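Local coordinates for protein pentalenene synthase (Streptomyces chartreusis NRRL 3882, PDB 6Q4S) that probably cyclises (2E,6E)-farnesyl diphosphate, with magnesium as cofactor, to the bicyclic sesquiterpenol 7-epi-alpha-eudesmol, at residues A[14-19]-A[55-61]; A[23-27]-A[45-51]; A[101-105]-A[123-127]. One frame throughout, in Å; residues are numbered along the deposited sequence.

Interaction 1: A[14-19]-A[55-61]; sequences PVSEHL and ARTYPHA
An ST turn at S16 lies where the N-terminal loop 14-19 crosses the C-terminal end of helix 50-57 in this all-helical terpene synthase. One direct hydrogen bond joins the two segments: S16 N donates to A55 O at 2.8 Å, nearly straight (173°), although the donor stands above the carbonyl plane. S16 has its hydroxyl anti to the backbone N (chi1 173°), beside the carbonyl carbon, where OG accepts from H18 N at 2.9 Å and thereby closes the turn. The same OG donates to a water, and that water donates in turn to P59 O and A61 O, each at 2.6 Å, tying the ST turn to the chain that leaves the helix. H18 follows as the N-cap residue of helix 19-32; the edge of its ring faces A61 O, with CD2 3.2 Å from that oxygen. Apolar packing is added by A55 CB, which meets both CB and CD1 of L19 at 4.0 Å, and by P14 CB against P59 CB. Separately, the V15 CG2 methyl lies alongside the guanidinium of R56, near NH1, the two side chains pointing the same way. S16 and A61 both touch M66 of helix 63-79.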
loop_
_atom_site.group_PDB
_atom_site.type_symbol
_atom_site.label_atom_id
_atom_site.label_comp_id
_atom_site.label_asym_id
_atom_site.label_seq_id
_atom_site.Cartn_x
_atom_site.Cartn_y
_atom_site.Cartn_z
ATOM N N PRO A 14 17.924 -24.937 2.122
ATOM C CA PRO A 14 17.138 -26.027 1.521
ATOM C C PRO A 14 16.449 -25.707 0.189
ATOM O O PRO A 14 16.236 -24.552 -0.166
ATOM C CB PRO A 14 16.121 -26.395 2.620
ATOM C CG PRO A 14 16.155 -25.296 3.632
ATOM C CD PRO A 14 17.461 -24.569 3.483
ATOM N N VAL A 15 16.162 -26.743 -0.560
ATOM C CA VAL A 15 15.459 -26.658 -1.790
ATOM C C VAL A 15 14.159 -27.439 -1.689
ATOM O O VAL A 15 14.167 -28.558 -1.204
ATOM C CB VAL A 15 16.321 -27.227 -2.896
ATOM C CG1 VAL A 15 15.597 -27.140 -4.218
ATOM C CG2 VAL A 15 17.621 -26.424 -2.983
ATOM N N SER A 16 13.043 -26.887 -2.153
ATOM C CA SER A 16 11.786 -27.619 -2.030
ATOM C C SER A 16 11.800 -28.987 -2.749
ATOM O O SER A 16 12.177 -29.120 -3.947
ATOM C CB SER A 16 10.618 -26.802 -2.534
ATOM O OG SER A 16 9.405 -27.528 -2.575
ATOM N N GLU A 17 11.286 -29.985 -2.038
ATOM C CA GLU A 17 10.996 -31.314 -2.655
ATOM C C GLU A 17 9.862 -31.303 -3.676
ATOM O O GLU A 17 9.693 -32.258 -4.492
ATOM C CB GLU A 17 10.715 -32.334 -1.541
ATOM C CG GLU A 17 9.373 -32.156 -0.845
ATOM C CD GLU A 17 9.212 -33.047 0.376
ATOM O OE1 GLU A 17 9.686 -34.218 0.330
ATOM O OE2 GLU A 17 8.604 -32.593 1.371
ATOM N N HIS A 18 9.096 -30.197 -3.742
ATOM C CA HIS A 18 7.944 -30.156 -4.657
ATOM C C HIS A 18 8.183 -29.611 -6.020
ATOM O O HIS A 18 7.240 -29.374 -6.812
ATOM C CB HIS A 18 6.837 -29.354 -3.965
ATOM C CG HIS A 18 6.568 -29.838 -2.595
ATOM N ND1 HIS A 18 6.326 -31.173 -2.335
ATOM C CD2 HIS A 18 6.491 -29.191 -1.410
ATOM C CE1 HIS A 18 6.106 -31.317 -1.039
ATOM N NE2 HIS A 18 6.220 -30.134 -0.451
ATOM N N LEU A 19 9.443 -29.453 -6.383
ATOM C CA LEU A 19 9.730 -28.830 -7.670
ATOM C C LEU A 19 9.030 -29.474 -8.825
ATOM O O LEU A 19 8.339 -28.792 -9.616
ATOM C CB LEU A 19 11.258 -28.784 -7.882
ATOM C CG LEU A 19 11.750 -28.369 -9.249
ATOM C CD1 LEU A 19 11.255 -26.970 -9.635
ATOM C CD2 LEU A 19 13.287 -28.472 -9.216
ATOM N N ALA A 55 11.411 -22.933 -6.115
ATOM C CA ALA A 55 11.782 -24.056 -5.227
ATOM C C ALA A 55 12.955 -23.732 -4.309
ATOM O O ALA A 55 13.026 -24.230 -3.172
ATOM C CB ALA A 55 12.088 -25.301 -6.088
ATOM N N ARG A 56 13.879 -22.885 -4.768
ATOM C CA ARG A 56 15.078 -22.455 -3.930
ATOM C C ARG A 56 14.824 -21.283 -3.034
ATOM O O ARG A 56 15.419 -21.146 -1.977
ATOM C CB ARG A 56 16.205 -22.117 -4.888
ATOM C CG ARG A 56 16.722 -23.257 -5.739
ATOM C CD ARG A 56 17.885 -22.748 -6.604
ATOM N NE ARG A 56 18.465 -23.812 -7.412
ATOM C CZ ARG A 56 19.320 -24.709 -6.904
ATOM N NH1 ARG A 56 19.700 -24.656 -5.631
ATOM N NH2 ARG A 56 19.811 -25.646 -7.678
ATOM N N THR A 57 13.901 -20.394 -3.447
ATOM C CA THR A 57 13.557 -19.248 -2.614
ATOM C C THR A 57 12.423 -19.413 -1.586
ATOM O O THR A 57 12.390 -18.684 -0.555
ATOM C CB THR A 57 13.268 -17.986 -3.466
ATOM O OG1 THR A 57 12.220 -18.216 -4.403
ATOM C CG2 THR A 57 14.506 -17.643 -4.245
ATOM N N TYR A 58 11.527 -20.355 -1.836
ATOM C CA TYR A 58 10.434 -20.658 -0.893
ATOM C C TYR A 58 10.500 -22.163 -0.520
ATOM O O TYR A 58 9.601 -22.921 -0.834
ATOM C CB TYR A 58 9.081 -20.321 -1.526
ATOM C CG TYR A 58 8.975 -18.829 -1.839
ATOM C CD1 TYR A 58 9.065 -17.901 -0.816
ATOM C CD2 TYR A 58 8.851 -18.383 -3.130
ATOM C CE1 TYR A 58 9.054 -16.545 -1.079
ATOM C CE2 TYR A 58 8.837 -17.019 -3.397
ATOM C CZ TYR A 58 8.962 -16.123 -2.384
ATOM O OH TYR A 58 8.910 -14.748 -2.585
ATOM N N PRO A 59 11.599 -22.593 0.091
ATOM C CA PRO A 59 11.790 -24.071 0.174
ATOM C C PRO A 59 10.860 -24.814 1.127
ATOM O O PRO A 59 10.776 -26.045 1.020
ATOM C CB PRO A 59 13.239 -24.195 0.647
ATOM C CG PRO A 59 13.424 -22.958 1.458
ATOM C CD PRO A 59 12.752 -21.882 0.639
ATOM N N HIS A 60 10.181 -24.096 2.024
ATOM C CA HIS A 60 9.276 -24.690 3.013
ATOM C C HIS A 60 7.822 -24.743 2.595
ATOM O O HIS A 60 7.023 -25.086 3.414
ATOM C CB HIS A 60 9.384 -23.989 4.344
ATOM C CG HIS A 60 10.740 -24.050 4.943
ATOM N ND1 HIS A 60 11.295 -25.219 5.416
ATOM C CD2 HIS A 60 11.651 -23.072 5.179
ATOM C CE1 HIS A 60 12.504 -24.960 5.888
ATOM N NE2 HIS A 60 12.729 -23.660 5.782
ATOM N N ALA A 61 7.494 -24.424 1.342
ATOM C CA ALA A 61 6.119 -24.299 0.948
ATOM C C ALA A 61 5.512 -25.682 0.918
ATOM O O ALA A 61 6.181 -26.644 0.473
ATOM C CB ALA A 61 6.027 -23.677 -0.425
HETATM O O HOH W 1 8.702 -27.285 -0.024
#

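Interaction 2: A[23-27]-A[45-51]; sequences RARHL and YKSWDLP
R23 carries its CG anti to the backbone N and bends at chi3 (-59°), which brings its guanidinium to D49, the N-cap residue of helix 50-57. H26, likewise with CG anti to N, sends its ring to meet Y45 coming from the opposite direction. R23 NH1 reaches D49 OD1 at 2.6 Å in a salt bridge. The oxygen lies in the guanidinium plane and is met on its syn side; NH1 stands 30° out of the carboxylate plane, and the two planes are also turned against each other. R23 NE forms a second salt bridge, to E20, which limits the guanidinium's freedom to rotate. The aliphatic part of the arginine lies athwart the ring of P51, with CG 3.8 Å from both P51 CB and P51 CG. A leucine in place of R23 would probably leave D49 without this charged mate and E20 without the partner of its own salt bridge. H26 NE2 and Y45 OH share a hydrogen bond of 2.6 Å; the rings meet rim to rim with planes at 60°, neither lying over the other. ND1 is hydrogen-bonded to N71 OD1, so both imidazole nitrogens are engaged and the ring's rotation is fixed from two sides. L27 completes the interface beside K46, which is exposed: CD2 sits 3.8 Å from K46 CG and 4.1 Å from Y45 CE2, at the edge of the phenol ring. The Y45 side chain is about 9 Å from that of D80, a probable magnesium ligand, so the contact is near the metal site but not in it. Helix 19-32 thus packs against the junction where helix 39-47 gives way to helix 50-57, while helix 63-79 also packs on the polar pair, through M70 and S74.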
loop_
_atom_site.group_PDB
_atom_site.type_symbol
_atom_site.label_atom_id
_atom_site.label_comp_id
_atom_site.label_asym_id
_atom_site.label_seq_id
_atom_site.Cartn_x
_atom_site.Cartn_y
_atom_site.Cartn_z
ATOM N N ARG A 23 5.914 -27.708 -10.729
ATOM C CA ARG A 23 6.256 -27.334 -12.118
ATOM C C ARG A 23 5.207 -27.814 -13.081
ATOM O O ARG A 23 4.768 -27.092 -13.953
ATOM C CB ARG A 23 7.645 -27.903 -12.559
ATOM C CG ARG A 23 8.191 -27.364 -13.859
ATOM C CD ARG A 23 9.097 -28.332 -14.621
ATOM N NE ARG A 23 10.239 -28.710 -13.818
ATOM C CZ ARG A 23 11.317 -27.943 -13.665
ATOM N NH1 ARG A 23 11.375 -26.734 -14.209
ATOM N NH2 ARG A 23 12.321 -28.361 -12.925
ATOM N N ALA A 24 4.834 -29.081 -12.969
ATOM C CA ALA A 24 3.882 -29.643 -13.897
ATOM C C ALA A 24 2.521 -28.928 -13.854
ATOM O O ALA A 24 1.978 -28.597 -14.873
ATOM C CB ALA A 24 3.705 -31.164 -13.621
ATOM N N ARG A 25 2.001 -28.684 -12.681
ATOM C CA ARG A 25 0.741 -27.915 -12.568
ATOM C C ARG A 25 0.879 -26.462 -13.060
ATOM O O ARG A 25 -0.045 -25.877 -13.674
ATOM C CB ARG A 25 0.289 -27.935 -11.118
ATOM C CG ARG A 25 -0.146 -29.321 -10.671
ATOM C CD ARG A 25 -0.604 -29.317 -9.238
ATOM N NE ARG A 25 -1.751 -30.197 -9.029
ATOM C CZ ARG A 25 -1.707 -31.538 -9.001
ATOM N NH1 ARG A 25 -0.557 -32.204 -9.176
ATOM N NH2 ARG A 25 -2.837 -32.231 -8.802
ATOM N N HIS A 26 2.028 -25.882 -12.725
ATOM C CA HIS A 26 2.351 -24.464 -13.055
ATOM C C HIS A 26 2.406 -24.307 -14.542
ATOM O O HIS A 26 1.829 -23.374 -15.105
ATOM C CB HIS A 26 3.694 -23.983 -12.415
ATOM C CG HIS A 26 4.183 -22.716 -13.011
ATOM N ND1 HIS A 26 3.471 -21.546 -12.880
ATOM C CD2 HIS A 26 5.221 -22.446 -13.838
ATOM C CE1 HIS A 26 4.061 -20.603 -13.585
ATOM N NE2 HIS A 26 5.130 -21.119 -14.164
ATOM N N LEU A 27 3.078 -25.230 -15.242
ATOM C CA LEU A 27 3.116 -25.146 -16.700
ATOM C C LEU A 27 1.786 -25.256 -17.429
ATOM O O LEU A 27 1.612 -24.623 -18.494
ATOM C CB LEU A 27 4.109 -26.128 -17.338
ATOM C CG LEU A 27 5.558 -25.913 -16.929
ATOM C CD1 LEU A 27 6.382 -27.129 -17.404
ATOM C CD2 LEU A 27 6.057 -24.597 -17.491
ATOM N N TYR A 45 9.501 -19.246 -22.412
ATOM C CA TYR A 45 9.168 -19.185 -20.982
ATOM C C TYR A 45 9.821 -20.336 -20.198
ATOM O O TYR A 45 10.494 -20.138 -19.181
ATOM C CB TYR A 45 7.624 -19.112 -20.728
ATOM C CG TYR A 45 7.351 -19.232 -19.257
ATOM C CD1 TYR A 45 7.683 -18.188 -18.413
ATOM C CD2 TYR A 45 6.916 -20.441 -18.676
ATOM C CE1 TYR A 45 7.555 -18.303 -17.051
ATOM C CE2 TYR A 45 6.773 -20.557 -17.320
ATOM C CZ TYR A 45 7.086 -19.478 -16.493
ATOM O OH TYR A 45 7.003 -19.589 -15.130
ATOM N N LYS A 46 9.656 -21.569 -20.683
ATOM C CA LYS A 46 10.257 -22.719 -19.987
ATOM C C LYS A 46 11.743 -22.648 -19.794
ATOM O O LYS A 46 12.247 -23.177 -18.799
ATOM C CB LYS A 46 9.978 -24.033 -20.711
ATOM C CG LYS A 46 8.823 -24.828 -20.157
ATOM C CD LYS A 46 8.692 -26.149 -20.928
ATOM C CE LYS A 46 9.464 -27.257 -20.233
ATOM N NZ LYS A 46 9.355 -28.484 -21.063
ATOM N N SER A 47 12.453 -22.060 -20.753
ATOM C CA SER A 47 13.915 -21.974 -20.652
ATOM C C SER A 47 14.395 -21.140 -19.491
ATOM O O SER A 47 15.489 -21.377 -18.987
ATOM C CB SER A 47 14.541 -21.387 -21.929
ATOM O OG SER A 47 14.326 -19.987 -21.991
ATOM N N TRP A 48 13.602 -20.184 -19.033
ATOM C CA TRP A 48 14.006 -19.355 -17.887
ATOM C C TRP A 48 14.078 -20.155 -16.587
ATOM O O TRP A 48 14.626 -19.662 -15.586
ATOM C CB TRP A 48 13.062 -18.170 -17.694
ATOM C CG TRP A 48 12.784 -17.326 -18.918
ATOM C CD1 TRP A 48 13.551 -17.245 -20.074
ATOM C CD2 TRP A 48 11.660 -16.428 -19.106
ATOM N NE1 TRP A 48 12.961 -16.363 -20.959
ATOM C CE2 TRP A 48 11.802 -15.849 -20.400
ATOM C CE3 TRP A 48 10.553 -16.037 -18.290
ATOM C CZ2 TRP A 48 10.861 -14.901 -20.916
ATOM C CZ3 TRP A 48 9.618 -15.122 -18.796
ATOM C CH2 TRP A 48 9.783 -14.557 -20.113
ATOM N N ASP A 49 13.491 -21.365 -16.582
ATOM C CA ASP A 49 13.369 -22.222 -15.372
ATOM C C ASP A 49 12.976 -21.494 -14.078
ATOM O O ASP A 49 13.582 -21.664 -13.013
ATOM C CB ASP A 49 14.608 -23.135 -15.182
ATOM C CG ASP A 49 14.259 -24.420 -14.342
ATOM O OD1 ASP A 49 13.009 -24.681 -14.075
ATOM O OD2 ASP A 49 15.219 -25.157 -13.954
ATOM N N LEU A 50 11.918 -20.676 -14.161
ATOM C CA LEU A 50 11.365 -20.040 -12.951
ATOM C C LEU A 50 10.912 -21.002 -11.852
ATOM O O LEU A 50 11.113 -20.739 -10.704
ATOM C CB LEU A 50 10.195 -19.146 -13.300
ATOM C CG LEU A 50 10.550 -17.967 -14.174
ATOM C CD1 LEU A 50 9.375 -16.993 -14.081
ATOM C CD2 LEU A 50 11.830 -17.268 -13.762
ATOM N N PRO A 51 10.355 -22.172 -12.210
ATOM C CA PRO A 51 10.030 -23.144 -11.141
ATOM C C PRO A 51 11.208 -23.438 -10.214
ATOM O O PRO A 51 11.078 -23.467 -9.016
ATOM C CB PRO A 51 9.594 -24.365 -11.933
ATOM C CG PRO A 51 8.948 -23.737 -13.104
ATOM C CD PRO A 51 9.839 -22.612 -13.507
#

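Interaction 3: A[101-105]-A[123-127]; sequences LIVTP and WAEVW
W123 lies against the C-terminal end of helix 90-103, and its indole NE1 donates to L101 O at 3.0 Å. The bond is bent at the hydrogen (145°), but it uses a lone pair in the carbonyl plane, while the oxygen is tilted 18° from the indole plane. The same carbonyl accepts from NE1 of W146, so two indole N-H groups grip one buried oxygen. Packing is tightest beside this bond: L101 CD2 comes within 3.5 Å of W123 CD1. On the other flank T104 CB is 3.7 Å from that same CD1, the two side chains running antiparallel alongside. P105 then reaches both tryptophans. Its CG meets W123 CZ2 at 3.8 Å, whereas its CB stands over the face of W127, 3.8 Å from the centroid of the six-membered ring and only 14° off the normal, a CH-pi contact. The looser margin is at A124, which is partly exposed and contributes little area; T104 CG2 lies 3.9 Å from A124 CA. T104 OG1 is hydrogen-bonded to E100 O of helix 90-103, and its CG2, anti to the backbone N, is the branch that meets A124 and W127. This is helix-to-helix packing in the alpha-helical terpene synthase fold, with a tryptophan-rich core. Helix 118-131 packs on helix 90-103 here and also touches helices 63-79 and 136-161: W123 meets W72 of the former and W146 of the latter, W127 meets F142, and I102, beside the contact, packs on V103 of the second subunit.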
loop_
_atom_site.group_PDB
_atom_site.type_symbol
_atom_site.label_atom_id
_atom_site.label_comp_id
_atom_site.label_asym_id
_atom_site.label_seq_id
_atom_site.Cartn_x
_atom_site.Cartn_y
_atom_site.Cartn_z
ATOM N N LEU A 101 -2.480 -4.094 -11.303
ATOM C CA LEU A 101 -1.786 -5.030 -10.410
ATOM C C LEU A 101 -1.509 -4.430 -9.022
ATOM O O LEU A 101 -1.566 -5.114 -7.979
ATOM C CB LEU A 101 -0.520 -5.514 -11.081
ATOM C CG LEU A 101 -0.594 -6.153 -12.489
ATOM C CD1 LEU A 101 0.833 -6.491 -12.943
ATOM C CD2 LEU A 101 -1.458 -7.376 -12.415
ATOM N N ILE A 102 -1.290 -3.124 -8.978
ATOM C CA ILE A 102 -1.061 -2.456 -7.721
ATOM C C ILE A 102 -2.358 -2.421 -6.888
ATOM O O ILE A 102 -2.321 -2.621 -5.675
ATOM C CB ILE A 102 -0.507 -1.001 -7.913
ATOM C CG1 ILE A 102 0.911 -1.099 -8.446
ATOM C CG2 ILE A 102 -0.510 -0.217 -6.587
ATOM C CD1 ILE A 102 1.512 0.211 -8.938
ATOM N N VAL A 103 -3.502 -2.162 -7.493
ATOM C CA VAL A 103 -4.705 -2.000 -6.656
ATOM C C VAL A 103 -5.338 -3.318 -6.262
ATOM O O VAL A 103 -6.129 -3.350 -5.376
ATOM C CB VAL A 103 -5.736 -1.083 -7.300
ATOM C CG1 VAL A 103 -5.144 0.282 -7.567
ATOM C CG2 VAL A 103 -6.271 -1.592 -8.596
ATOM N N THR A 104 -4.962 -4.430 -6.893
ATOM C CA THR A 104 -5.620 -5.733 -6.636
ATOM C C THR A 104 -5.457 -6.111 -5.181
ATOM O O THR A 104 -6.430 -6.517 -4.541
ATOM C CB THR A 104 -5.119 -6.788 -7.655
ATOM O OG1 THR A 104 -5.714 -6.508 -8.925
ATOM C CG2 THR A 104 -5.419 -8.200 -7.252
ATOM N N PRO A 105 -4.261 -5.903 -4.588
ATOM C CA PRO A 105 -4.195 -6.191 -3.157
ATOM C C PRO A 105 -4.806 -5.136 -2.288
ATOM O O PRO A 105 -4.861 -5.327 -1.091
ATOM C CB PRO A 105 -2.705 -6.253 -2.862
ATOM C CG PRO A 105 -2.061 -6.497 -4.197
ATOM C CD PRO A 105 -2.926 -5.781 -5.178
ATOM N N TRP A 123 -3.456 -12.417 -11.833
ATOM C CA TRP A 123 -3.116 -11.854 -10.533
ATOM C C TRP A 123 -4.292 -11.760 -9.595
ATOM O O TRP A 123 -4.141 -12.051 -8.418
ATOM C CB TRP A 123 -2.397 -10.501 -10.709
ATOM C CG TRP A 123 -1.988 -9.790 -9.465
ATOM C CD1 TRP A 123 -2.270 -8.477 -9.194
ATOM C CD2 TRP A 123 -1.235 -10.277 -8.321
ATOM N NE1 TRP A 123 -1.713 -8.115 -7.996
ATOM C CE2 TRP A 123 -1.089 -9.194 -7.431
ATOM C CE3 TRP A 123 -0.667 -11.497 -7.973
ATOM C CZ2 TRP A 123 -0.419 -9.298 -6.189
ATOM C CZ3 TRP A 123 0.005 -11.603 -6.738
ATOM C CH2 TRP A 123 0.101 -10.510 -5.850
ATOM N N ALA A 124 -5.471 -11.367 -10.051
ATOM C CA ALA A 124 -6.588 -11.385 -9.105
ATOM C C ALA A 124 -6.772 -12.762 -8.459
ATOM O O ALA A 124 -7.108 -12.869 -7.242
ATOM C CB ALA A 124 -7.870 -10.922 -9.739
ATOM N N GLU A 125 -6.524 -13.818 -9.241
ATOM C CA GLU A 125 -6.612 -15.194 -8.716
ATOM C C GLU A 125 -5.538 -15.487 -7.706
ATOM O O GLU A 125 -5.869 -15.903 -6.629
ATOM C CB GLU A 125 -6.568 -16.258 -9.845
ATOM C CG GLU A 125 -6.654 -17.690 -9.278
ATOM C CD GLU A 125 -6.288 -18.771 -10.296
ATOM O OE1 GLU A 125 -7.122 -18.951 -11.208
ATOM O OE2 GLU A 125 -5.185 -19.389 -10.169
ATOM N N VAL A 126 -4.282 -15.186 -8.053
ATOM C CA VAL A 126 -3.138 -15.502 -7.230
ATOM C C VAL A 126 -3.190 -14.805 -5.921
ATOM O O VAL A 126 -2.843 -15.406 -4.899
ATOM C CB VAL A 126 -1.798 -15.302 -7.982
ATOM C CG1 VAL A 126 -0.561 -15.263 -7.098
ATOM C CG2 VAL A 126 -1.663 -16.339 -9.077
ATOM N N TRP A 127 -3.610 -13.543 -5.925
ATOM C CA TRP A 127 -3.639 -12.747 -4.693
ATOM C C TRP A 127 -4.623 -13.316 -3.673
ATOM O O TRP A 127 -4.328 -13.373 -2.524
ATOM C CB TRP A 127 -3.973 -11.263 -4.966
ATOM C CG TRP A 127 -4.243 -10.503 -3.708
ATOM C CD1 TRP A 127 -5.441 -10.029 -3.287
ATOM C CD2 TRP A 127 -3.317 -10.217 -2.666
ATOM N NE1 TRP A 127 -5.329 -9.440 -2.057
ATOM C CE2 TRP A 127 -4.023 -9.534 -1.652
ATOM C CE3 TRP A 127 -1.967 -10.481 -2.477
ATOM C CZ2 TRP A 127 -3.422 -9.088 -0.495
ATOM C CZ3 TRP A 127 -1.387 -10.061 -1.308
ATOM C CH2 TRP A 127 -2.102 -9.329 -0.356
#

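Interactions 1 and 2 adjoin, with centres 14 Å apart, and both use helix 50-57: interaction 2 lies at its start, interaction 1 at its end. They touch through packing of L19 CD1 on P51 O at 3.6 Å. Along the chain interaction 2 is nested inside the loop closed by interaction 1, so helix 19-32 and the loop before it are tied to helix 50-57 at two levels. Interaction 3 follows in series, joining helices 90-103 and 118-131; its centre is 23 Å from that of interaction 1 and 21 Å from that of interaction 2, without touching either. Helix 63-79, directly followed in sequence by the likely magnesium-binding DDXXD motif, packs against all three contacts.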